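Local structure of hydroalkoxylation enzyme phnH (Penicillium herquei, 6JJT) at residues T83-L91 with L101-P109; T94-V102 with L114-L125. The protein catalyses the enantioselective hydroalkoxylation that closes a prenylated phenalenone to (2'R)-atrovenetin in the biosynthesis of herqueinone and related phenalenones. All coordinates share one frame; numbering follows the deposited sequence.

Overall arrangement
The chain forms an antiparallel beta barrel in which each strand pairs with the next. Coming from the N terminus, residues 83-91 run along strand 84-94, and a type I turn at Thr94-Gly97 reverses the chain. Interaction 1 brings strand 99-107 back against it and closes the loop of residues 92-100. Strand 110-116 then turns back on strand 99-107, and interaction 2 closes residues 103-113. The two contacts cross, because their segments alternate along the chain. They share Leu101 and Val102, so strand 99-107 is the common middle strand. Interaction 2 also ties the first hairpin's turn to residues 117-125 at one end of the barrel.

Interaction 1: residues T83-L91 with L101-P109; sequences TIRADAHYL and LVTESAAIP
Glu104 OE2 accepts a hydrogen bond from Tyr90 OH at 2.9 Å. A weak bond from Tyr145, on strand 142-148, reaches the same oxygen. The Tyr90 hydroxyl comes from above the carboxylate plane, and the ring stands at 80° to that plane. Glu104 CD lies at the edge of the ring. Tyr90 CG sits between its backbone N and carbonyl carbon (chi1 58°), which turns the ring over Val102. There Val102 CB makes a CH-pi contact 3.8 Å from the ring centroid, and Val102 CG1 lies 3.5 Å from Tyr90 CZ.

The backbones form a regular antiparallel pair. Ala86 with Ala106, Ala88 with Glu104 and Tyr90 with Val102 are hydrogen-bonded pairs, each with two N-H...O bonds. Val102 N meets Tyr90 O at 2.8 Å. Ile108 N extends the pairing to Ile84 O, also at 2.8 Å. The Ile84 and Ile108 side chains meet beside this bond, with Ile84 CG2 3.9 Å from Ile108 CG1.

The face opposite Tyr90 and Glu104 carries Arg85, Asp87, His89, Thr103 and Ser105. Thr103 OG1 lies at the edge of the His89 ring, 3.4 Å from His89 CD2. A water lies within hydrogen-bonding distance of Asp87 OD1 and Glu104 O. Arg85 NH1 bonds Phe115 O of the second subunit, and His89 packs on Leu75 of the third.

The chemistry therefore divides by face. Ala86, Ala88 and Ala106, with the linked Tyr90 and Glu104, probably face the barrel interior, as the bond to Tyr145 suggests, whereas several residues of the outward face contact other subunits.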
loop_
_atom_site.group_PDB
_atom_site.type_symbol
_atom_site.label_atom_id
_atom_site.label_comp_id
_atom_site.label_asym_id
_atom_site.label_seq_id
_atom_site.Cartn_x
_atom_site.Cartn_y
_atom_site.Cartn_z
ATOM N N THR D 83 0.920 14.547 -14.240
ATOM C CA THR D 83 1.727 13.471 -13.681
ATOM C C THR D 83 1.030 12.133 -13.999
ATOM O O THR D 83 -0.203 12.062 -13.921
ATOM C CB THR D 83 1.813 13.630 -12.155
ATOM O OG1 THR D 83 2.153 14.994 -11.863
ATOM C CG2 THR D 83 2.772 12.675 -11.472
ATOM N N ILE D 84 1.783 11.056 -14.264
ATOM C CA ILE D 84 1.225 9.709 -14.358
ATOM C C ILE D 84 1.917 8.815 -13.337
ATOM O O ILE D 84 3.132 8.524 -13.434
ATOM C CB ILE D 84 1.438 9.121 -15.758
ATOM C CG1 ILE D 84 0.897 10.036 -16.870
ATOM C CG2 ILE D 84 0.789 7.755 -15.767
ATOM C CD1 ILE D 84 1.418 9.700 -18.275
ATOM N N ARG D 85 1.187 8.410 -12.292
ATOM C CA ARG D 85 1.752 7.563 -11.254
ATOM C C ARG D 85 1.257 6.129 -11.479
ATOM O O ARG D 85 0.091 5.948 -11.870
ATOM C CB ARG D 85 1.290 8.062 -9.893
ATOM C CG ARG D 85 1.847 9.431 -9.515
ATOM C CD ARG D 85 1.602 9.740 -8.069
ATOM N NE ARG D 85 2.337 10.981 -7.719
ATOM C CZ ARG D 85 1.853 12.220 -7.814
ATOM N NH1 ARG D 85 2.652 13.222 -7.508
ATOM N NH2 ARG D 85 0.644 12.457 -8.297
ATOM N N ALA D 86 2.125 5.132 -11.327
ATOM C CA ALA D 86 1.654 3.761 -11.489
ATOM C C ALA D 86 2.262 2.923 -10.403
ATOM O O ALA D 86 3.368 3.189 -9.923
ATOM C CB ALA D 86 1.932 3.207 -12.885
ATOM N N ASP D 87 1.542 1.894 -9.956
ATOM C CA ASP D 87 2.024 0.913 -8.984
ATOM C C ASP D 87 1.609 -0.474 -9.454
ATOM O O ASP D 87 0.403 -0.647 -9.756
ATOM C CB ASP D 87 1.389 1.181 -7.628
ATOM C CG ASP D 87 1.879 2.478 -6.975
ATOM O OD1 ASP D 87 2.959 2.428 -6.327
ATOM O OD2 ASP D 87 1.197 3.533 -7.139
ATOM N N ALA D 88 2.568 -1.414 -9.552
ATOM C CA ALA D 88 2.248 -2.733 -10.112
ATOM C C ALA D 88 2.900 -3.807 -9.265
ATOM O O ALA D 88 3.909 -3.569 -8.617
ATOM C CB ALA D 88 2.769 -2.814 -11.537
ATOM N N HIS D 89 2.297 -4.980 -9.278
ATOM C CA HIS D 89 2.928 -6.175 -8.787
ATOM C C HIS D 89 2.837 -7.206 -9.888
ATOM O O HIS D 89 1.770 -7.335 -10.526
ATOM C CB HIS D 89 2.208 -6.786 -7.569
ATOM C CG HIS D 89 2.205 -5.924 -6.375
ATOM N ND1 HIS D 89 1.091 -5.209 -6.057
ATOM C CD2 HIS D 89 3.123 -5.699 -5.407
ATOM C CE1 HIS D 89 1.323 -4.570 -4.903
ATOM N NE2 HIS D 89 2.567 -4.831 -4.532
ATOM N N TYR D 90 3.933 -7.931 -10.086
ATOM C CA TYR D 90 3.850 -9.043 -11.021
ATOM C C TYR D 90 4.845 -10.094 -10.598
ATOM O O TYR D 90 5.746 -9.829 -9.786
ATOM C CB TYR D 90 4.046 -8.617 -12.487
ATOM C CG TYR D 90 5.336 -7.917 -12.836
ATOM C CD1 TYR D 90 6.461 -8.612 -13.243
ATOM C CD2 TYR D 90 5.407 -6.522 -12.785
ATOM C CE1 TYR D 90 7.620 -7.950 -13.613
ATOM C CE2 TYR D 90 6.562 -5.836 -13.165
ATOM C CZ TYR D 90 7.655 -6.572 -13.602
ATOM O OH TYR D 90 8.823 -5.974 -14.008
ATOM N N LEU D 91 4.655 -11.305 -11.111
ATOM C CA LEU D 91 5.489 -12.423 -10.675
ATOM C C LEU D 91 6.310 -12.906 -11.875
ATOM O O LEU D 91 5.759 -13.203 -12.943
ATOM C CB LEU D 91 4.501 -13.478 -10.151
ATOM C CG LEU D 91 4.961 -14.763 -9.474
ATOM C CD1 LEU D 91 5.765 -15.732 -10.307
ATOM C CD2 LEU D 91 5.304 -14.637 -8.000
ATOM N N LEU D 101 8.593 -12.074 -6.750
ATOM C CA LEU D 101 7.642 -10.952 -6.842
ATOM C C LEU D 101 8.373 -9.658 -7.186
ATOM O O LEU D 101 9.381 -9.311 -6.542
ATOM C CB LEU D 101 6.938 -10.760 -5.492
ATOM C CG LEU D 101 5.905 -9.629 -5.487
ATOM C CD1 LEU D 101 4.723 -10.005 -6.351
ATOM C CD2 LEU D 101 5.460 -9.286 -4.070
ATOM N N VAL D 102 7.837 -8.916 -8.140
ATOM C CA VAL D 102 8.351 -7.625 -8.541
ATOM C C VAL D 102 7.320 -6.583 -8.131
ATOM O O VAL D 102 6.137 -6.692 -8.485
ATOM C CB VAL D 102 8.606 -7.564 -10.056
ATOM C CG1 VAL D 102 9.176 -6.203 -10.437
ATOM C CG2 VAL D 102 9.575 -8.688 -10.509
ATOM N N THR D 103 7.757 -5.593 -7.367
ATOM C CA THR D 103 6.937 -4.483 -6.890
ATOM C C THR D 103 7.425 -3.221 -7.578
ATOM O O THR D 103 8.549 -2.745 -7.264
ATOM C CB THR D 103 6.999 -4.385 -5.356
ATOM O OG1 THR D 103 6.516 -5.631 -4.841
ATOM C CG2 THR D 103 6.153 -3.239 -4.835
ATOM N N GLU D 104 6.624 -2.666 -8.495
ATOM C CA GLU D 104 7.022 -1.476 -9.203
ATOM C C GLU D 104 6.223 -0.279 -8.736
ATOM O O GLU D 104 5.044 -0.364 -8.415
ATOM C CB GLU D 104 6.749 -1.602 -10.701
ATOM C CG GLU D 104 7.633 -2.598 -11.436
ATOM C CD GLU D 104 7.598 -2.554 -12.961
ATOM O OE1 GLU D 104 6.659 -1.911 -13.476
ATOM O OE2 GLU D 104 8.550 -3.133 -13.574
ATOM N N SER D 105 6.878 0.862 -8.686
ATOM C CA SER D 105 6.245 2.145 -8.395
ATOM C C SER D 105 6.855 3.181 -9.327
ATOM O O SER D 105 8.093 3.227 -9.440
ATOM C CB SER D 105 6.335 2.555 -6.945
ATOM O OG SER D 105 7.695 2.509 -6.502
ATOM N N ALA D 106 6.051 4.007 -9.977
ATOM C CA ALA D 106 6.566 4.759 -11.117
ATOM C C ALA D 106 6.022 6.163 -11.158
ATOM O O ALA D 106 4.861 6.369 -10.872
ATOM C CB ALA D 106 6.219 4.034 -12.412
ATOM N N ALA D 107 6.887 7.132 -11.522
ATOM C CA ALA D 107 6.472 8.404 -12.075
ATOM C C ALA D 107 6.727 8.295 -13.566
ATOM O O ALA D 107 7.858 8.502 -14.033
ATOM C CB ALA D 107 7.291 9.530 -11.440
ATOM N N ILE D 108 5.731 7.779 -14.288
ATOM C CA ILE D 108 5.954 7.308 -15.649
ATOM C C ILE D 108 6.613 8.447 -16.434
ATOM O O ILE D 108 6.193 9.599 -16.364
ATOM C CB ILE D 108 4.584 6.892 -16.246
ATOM C CG1 ILE D 108 4.000 5.624 -15.596
ATOM C CG2 ILE D 108 4.551 6.783 -17.789
ATOM C CD1 ILE D 108 4.768 4.365 -15.882
ATOM N N PRO D 109 7.650 8.137 -17.251
ATOM C CA PRO D 109 8.078 6.788 -17.599
ATOM C C PRO D 109 9.195 6.170 -16.777
ATOM O O PRO D 109 9.799 5.200 -17.213
ATOM C CB PRO D 109 8.624 7.018 -19.032
ATOM C CG PRO D 109 9.267 8.383 -18.955
ATOM C CD PRO D 109 8.317 9.164 -18.073
HETATM O O HOH W 1 4.686 11.216 -14.304
HETATM O O HOH W 2 4.094 0.137 -5.318
#

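Interaction 2: residues T94-V102 with L114-L125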
loop_
_atom_site.group_PDB
_atom_site.type_symbol
_atom_site.label_atom_id
_atom_site.label_comp_id
_atom_site.label_asym_id
_atom_site.label_seq_id
_atom_site.Cartn_x
_atom_site.Cartn_y
_atom_site.Cartn_z
ATOM N N THR D 94 11.524 -17.719 -13.280
ATOM C CA THR D 94 12.745 -17.803 -14.057
ATOM C C THR D 94 12.752 -19.098 -14.865
ATOM O O THR D 94 12.005 -20.017 -14.577
ATOM C CB THR D 94 13.971 -17.740 -13.130
ATOM O OG1 THR D 94 13.907 -18.895 -12.309
ATOM C CG2 THR D 94 14.018 -16.507 -12.246
ATOM N N SER D 95 13.698 -19.165 -15.814
ATOM C CA SER D 95 13.895 -20.347 -16.667
ATOM C C SER D 95 14.111 -21.612 -15.835
ATOM O O SER D 95 13.633 -22.683 -16.204
ATOM C CB SER D 95 15.036 -20.134 -17.633
ATOM O OG SER D 95 16.180 -19.673 -16.947
ATOM N N ASP D 96 14.737 -21.476 -14.659
ATOM C CA ASP D 96 14.977 -22.632 -13.801
ATOM C C ASP D 96 13.933 -22.778 -12.687
ATOM O O ASP D 96 14.112 -23.556 -11.754
ATOM C CB ASP D 96 16.440 -22.682 -13.337
ATOM C CG ASP D 96 16.986 -21.406 -12.698
ATOM O OD1 ASP D 96 16.273 -20.367 -12.660
ATOM O OD2 ASP D 96 18.144 -21.449 -12.245
ATOM N N GLY D 97 12.821 -22.038 -12.752
ATOM C CA GLY D 97 11.679 -22.402 -11.930
ATOM C C GLY D 97 11.461 -21.560 -10.663
ATOM O O GLY D 97 10.537 -21.865 -9.891
ATOM N N ALA D 98 12.296 -20.532 -10.433
ATOM C CA ALA D 98 12.153 -19.738 -9.211
ATOM C C ALA D 98 11.096 -18.642 -9.412
ATOM O O ALA D 98 11.038 -18.043 -10.484
ATOM C CB ALA D 98 13.464 -19.106 -8.870
ATOM N N ASN D 99 10.299 -18.401 -8.366
ATOM C CA ASN D 99 9.281 -17.360 -8.404
ATOM C C ASN D 99 9.822 -16.125 -7.688
ATOM O O ASN D 99 10.328 -16.236 -6.576
ATOM C CB ASN D 99 8.031 -17.859 -7.717
ATOM C CG ASN D 99 7.315 -18.960 -8.462
ATOM O OD1 ASN D 99 7.477 -19.039 -9.682
ATOM N ND2 ASN D 99 6.556 -19.747 -7.737
ATOM N N ILE D 100 9.637 -14.960 -8.313
ATOM C CA ILE D 100 10.117 -13.691 -7.780
ATOM C C ILE D 100 8.978 -12.680 -7.887
ATOM O O ILE D 100 8.491 -12.444 -8.989
ATOM C CB ILE D 100 11.342 -13.167 -8.559
ATOM C CG1 ILE D 100 12.473 -14.203 -8.617
ATOM C CG2 ILE D 100 11.777 -11.800 -8.039
ATOM C CD1 ILE D 100 13.509 -13.950 -9.697
ATOM N N LEU D 101 8.593 -12.074 -6.750
ATOM C CA LEU D 101 7.642 -10.952 -6.842
ATOM C C LEU D 101 8.373 -9.658 -7.186
ATOM O O LEU D 101 9.381 -9.311 -6.542
ATOM C CB LEU D 101 6.938 -10.760 -5.492
ATOM C CG LEU D 101 5.905 -9.629 -5.487
ATOM C CD1 LEU D 101 4.723 -10.005 -6.351
ATOM C CD2 LEU D 101 5.460 -9.286 -4.070
ATOM N N VAL D 102 7.837 -8.916 -8.140
ATOM C CA VAL D 102 8.351 -7.625 -8.541
ATOM C C VAL D 102 7.320 -6.583 -8.131
ATOM O O VAL D 102 6.137 -6.692 -8.485
ATOM C CB VAL D 102 8.606 -7.564 -10.056
ATOM C CG1 VAL D 102 9.176 -6.203 -10.437
ATOM C CG2 VAL D 102 9.575 -8.688 -10.509
ATOM N N LEU D 114 11.441 -3.131 -6.640
ATOM C CA LEU D 114 11.876 -3.953 -5.538
ATOM C C LEU D 114 11.505 -5.408 -5.847
ATOM O O LEU D 114 10.609 -5.642 -6.679
ATOM C CB LEU D 114 11.225 -3.501 -4.220
ATOM C CG LEU D 114 11.663 -2.126 -3.737
ATOM C CD1 LEU D 114 10.671 -1.613 -2.695
ATOM C CD2 LEU D 114 13.088 -2.119 -3.179
ATOM N N PHE D 115 12.145 -6.354 -5.166
ATOM C CA PHE D 115 12.013 -7.780 -5.435
ATOM C C PHE D 115 11.872 -8.574 -4.159
ATOM O O PHE D 115 12.399 -8.194 -3.105
ATOM C CB PHE D 115 13.303 -8.325 -6.096
ATOM C CG PHE D 115 13.689 -7.614 -7.373
ATOM C CD1 PHE D 115 13.123 -8.001 -8.599
ATOM C CD2 PHE D 115 14.535 -6.514 -7.349
ATOM C CE1 PHE D 115 13.482 -7.341 -9.776
ATOM C CE2 PHE D 115 14.850 -5.832 -8.505
ATOM C CZ PHE D 115 14.328 -6.240 -9.718
ATOM N N ASP D 116 11.116 -9.680 -4.235
ATOM C CA ASP D 116 11.002 -10.603 -3.131
ATOM C C ASP D 116 11.054 -12.026 -3.653
ATOM O O ASP D 116 10.205 -12.440 -4.458
ATOM C CB ASP D 116 9.700 -10.372 -2.359
ATOM C CG ASP D 116 9.677 -10.977 -0.974
ATOM O OD1 ASP D 116 10.182 -12.097 -0.795
ATOM O OD2 ASP D 116 9.163 -10.314 -0.079
ATOM N N THR D 117 12.028 -12.777 -3.152
ATOM C CA THR D 117 12.109 -14.208 -3.449
ATOM C C THR D 117 12.803 -14.913 -2.294
ATOM O O THR D 117 13.783 -14.375 -1.760
ATOM C CB THR D 117 12.800 -14.458 -4.794
ATOM O OG1 THR D 117 12.730 -15.871 -4.997
ATOM C CG2 THR D 117 14.257 -14.058 -4.847
ATOM N N SER D 118 12.397 -16.136 -1.984
ATOM C CA SER D 118 13.169 -16.970 -1.054
ATOM C C SER D 118 14.102 -17.937 -1.784
ATOM O O SER D 118 14.786 -18.721 -1.109
ATOM C CB SER D 118 12.293 -17.708 -0.076
ATOM O OG SER D 118 11.283 -18.427 -0.760
ATOM N N SER D 119 14.097 -17.921 -3.115
ATOM C CA SER D 119 15.011 -18.736 -3.907
ATOM C C SER D 119 16.460 -18.498 -3.480
ATOM O O SER D 119 16.925 -17.374 -3.467
ATOM C CB SER D 119 14.849 -18.449 -5.374
ATOM O OG SER D 119 16.074 -18.829 -6.042
ATOM N N GLU D 120 17.214 -19.582 -3.244
ATOM C CA GLU D 120 18.601 -19.404 -2.813
ATOM C C GLU D 120 19.455 -18.759 -3.902
ATOM O O GLU D 120 20.331 -17.945 -3.612
ATOM C CB GLU D 120 19.208 -20.752 -2.411
ATOM C CG GLU D 120 19.017 -21.065 -0.942
ATOM C CD GLU D 120 20.095 -21.972 -0.358
ATOM O OE1 GLU D 120 21.190 -22.091 -0.986
ATOM O OE2 GLU D 120 19.839 -22.565 0.721
ATOM N N LYS D 121 19.191 -19.115 -5.150
ATOM C CA LYS D 121 19.962 -18.614 -6.267
ATOM C C LYS D 121 19.705 -17.131 -6.502
ATOM O O LYS D 121 20.593 -16.392 -6.916
ATOM C CB LYS D 121 19.692 -19.431 -7.533
ATOM C CG LYS D 121 20.415 -18.943 -8.774
ATOM C CD LYS D 121 20.200 -19.867 -9.954
ATOM C CE LYS D 121 20.726 -19.294 -11.250
ATOM N NZ LYS D 121 20.490 -20.250 -12.357
ATOM N N TYR D 122 18.471 -16.660 -6.218
ATOM C CA TYR D 122 18.087 -15.308 -6.604
ATOM C C TYR D 122 17.828 -14.389 -5.413
ATOM O O TYR D 122 17.458 -13.245 -5.632
ATOM C CB TYR D 122 16.859 -15.372 -7.521
ATOM C CG TYR D 122 17.123 -16.138 -8.792
ATOM C CD1 TYR D 122 17.875 -15.576 -9.818
ATOM C CD2 TYR D 122 16.602 -17.413 -8.969
ATOM C CE1 TYR D 122 18.126 -16.276 -10.992
ATOM C CE2 TYR D 122 16.862 -18.131 -10.133
ATOM C CZ TYR D 122 17.614 -17.555 -11.143
ATOM O OH TYR D 122 17.833 -18.253 -12.310
ATOM N N ASN D 123 18.037 -14.873 -4.181
ATOM C CA ASN D 123 17.596 -14.042 -3.060
ATOM C C ASN D 123 18.506 -12.824 -2.829
ATOM O O ASN D 123 18.135 -11.966 -2.046
ATOM C CB ASN D 123 17.156 -14.845 -1.840
ATOM C CG ASN D 123 18.322 -15.525 -1.176
ATOM O OD1 ASN D 123 19.466 -15.267 -1.535
ATOM N ND2 ASN D 123 18.033 -16.383 -0.198
ATOM N N TRP D 124 19.650 -12.711 -3.496
ATOM C CA TRP D 124 20.382 -11.451 -3.570
ATOM C C TRP D 124 19.478 -10.295 -4.039
ATOM O O TRP D 124 19.726 -9.129 -3.731
ATOM C CB TRP D 124 21.653 -11.617 -4.436
ATOM C CG TRP D 124 21.412 -12.023 -5.860
ATOM C CD1 TRP D 124 21.266 -13.293 -6.356
ATOM C CD2 TRP D 124 21.246 -11.164 -6.988
ATOM N NE1 TRP D 124 21.010 -13.267 -7.703
ATOM C CE2 TRP D 124 21.005 -11.967 -8.126
ATOM C CE3 TRP D 124 21.273 -9.780 -7.123
ATOM C CZ2 TRP D 124 20.782 -11.432 -9.395
ATOM C CZ3 TRP D 124 21.080 -9.247 -8.375
ATOM C CH2 TRP D 124 20.835 -10.055 -9.495
ATOM N N LEU D 125 18.420 -10.603 -4.805
ATOM C CA LEU D 125 17.536 -9.552 -5.313
ATOM C C LEU D 125 16.730 -8.900 -4.190
ATOM O O LEU D 125 16.296 -7.761 -4.351
ATOM C CB LEU D 125 16.575 -10.129 -6.363
ATOM C CG LEU D 125 17.200 -10.450 -7.716
ATOM C CD1 LEU D 125 16.238 -11.300 -8.545
ATOM C CD2 LEU D 125 17.536 -9.116 -8.414
HETATM O O HOH W 3 11.076 -18.218 -4.391
HETATM O O HOH W 4 8.574 -7.301 -4.552
#
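Asp96 receives Lys121 and Tyr122 on its two carboxylate oxygens. Lys121 NZ forms a salt bridge to Asp96 OD2 at 2.6 Å, and Tyr122 OH donates to Asp96 OD1 at 2.7 Å. Both arrive on the syn sides. The extended Lys121 chain (chi1 178°) lays its CG over one face of the Tyr122 ring. Thr94 CG2 makes a CH-pi contact with the other face, and Ala98 CB comes 3.6 Å from Tyr122 CD2.

Thr94 sets the aspartate in place. Its OG1 donates to Asp96 OD1 at 2.8 Å and accepts from Ala98 N, just past the type I turn of Thr94-Gly97. On the other segment, Thr117 OG1 donates to Asn99 O at 2.9 Å and accepts from Ser119 N, an ST turn. Ser119 OG in turn accepts from Tyr122 N.

Ile100 makes further apolar contacts. It touches Thr117 with CG1, the edge of the Phe115 ring with CG2, and Leu125 with CD1. Leu101 and Asp116 then pair through two backbone bonds. Phe65 packs on Tyr122 and Leu125. Asn99 ND2 and Ser118 OG bond to the third subunit.

The aspartate meets three donors, one of them charged, which would favour its anionic form. Two hydroxyl bonds on one aspartate oxygen and an ion pair on the other thus join the turn to residues 117-125.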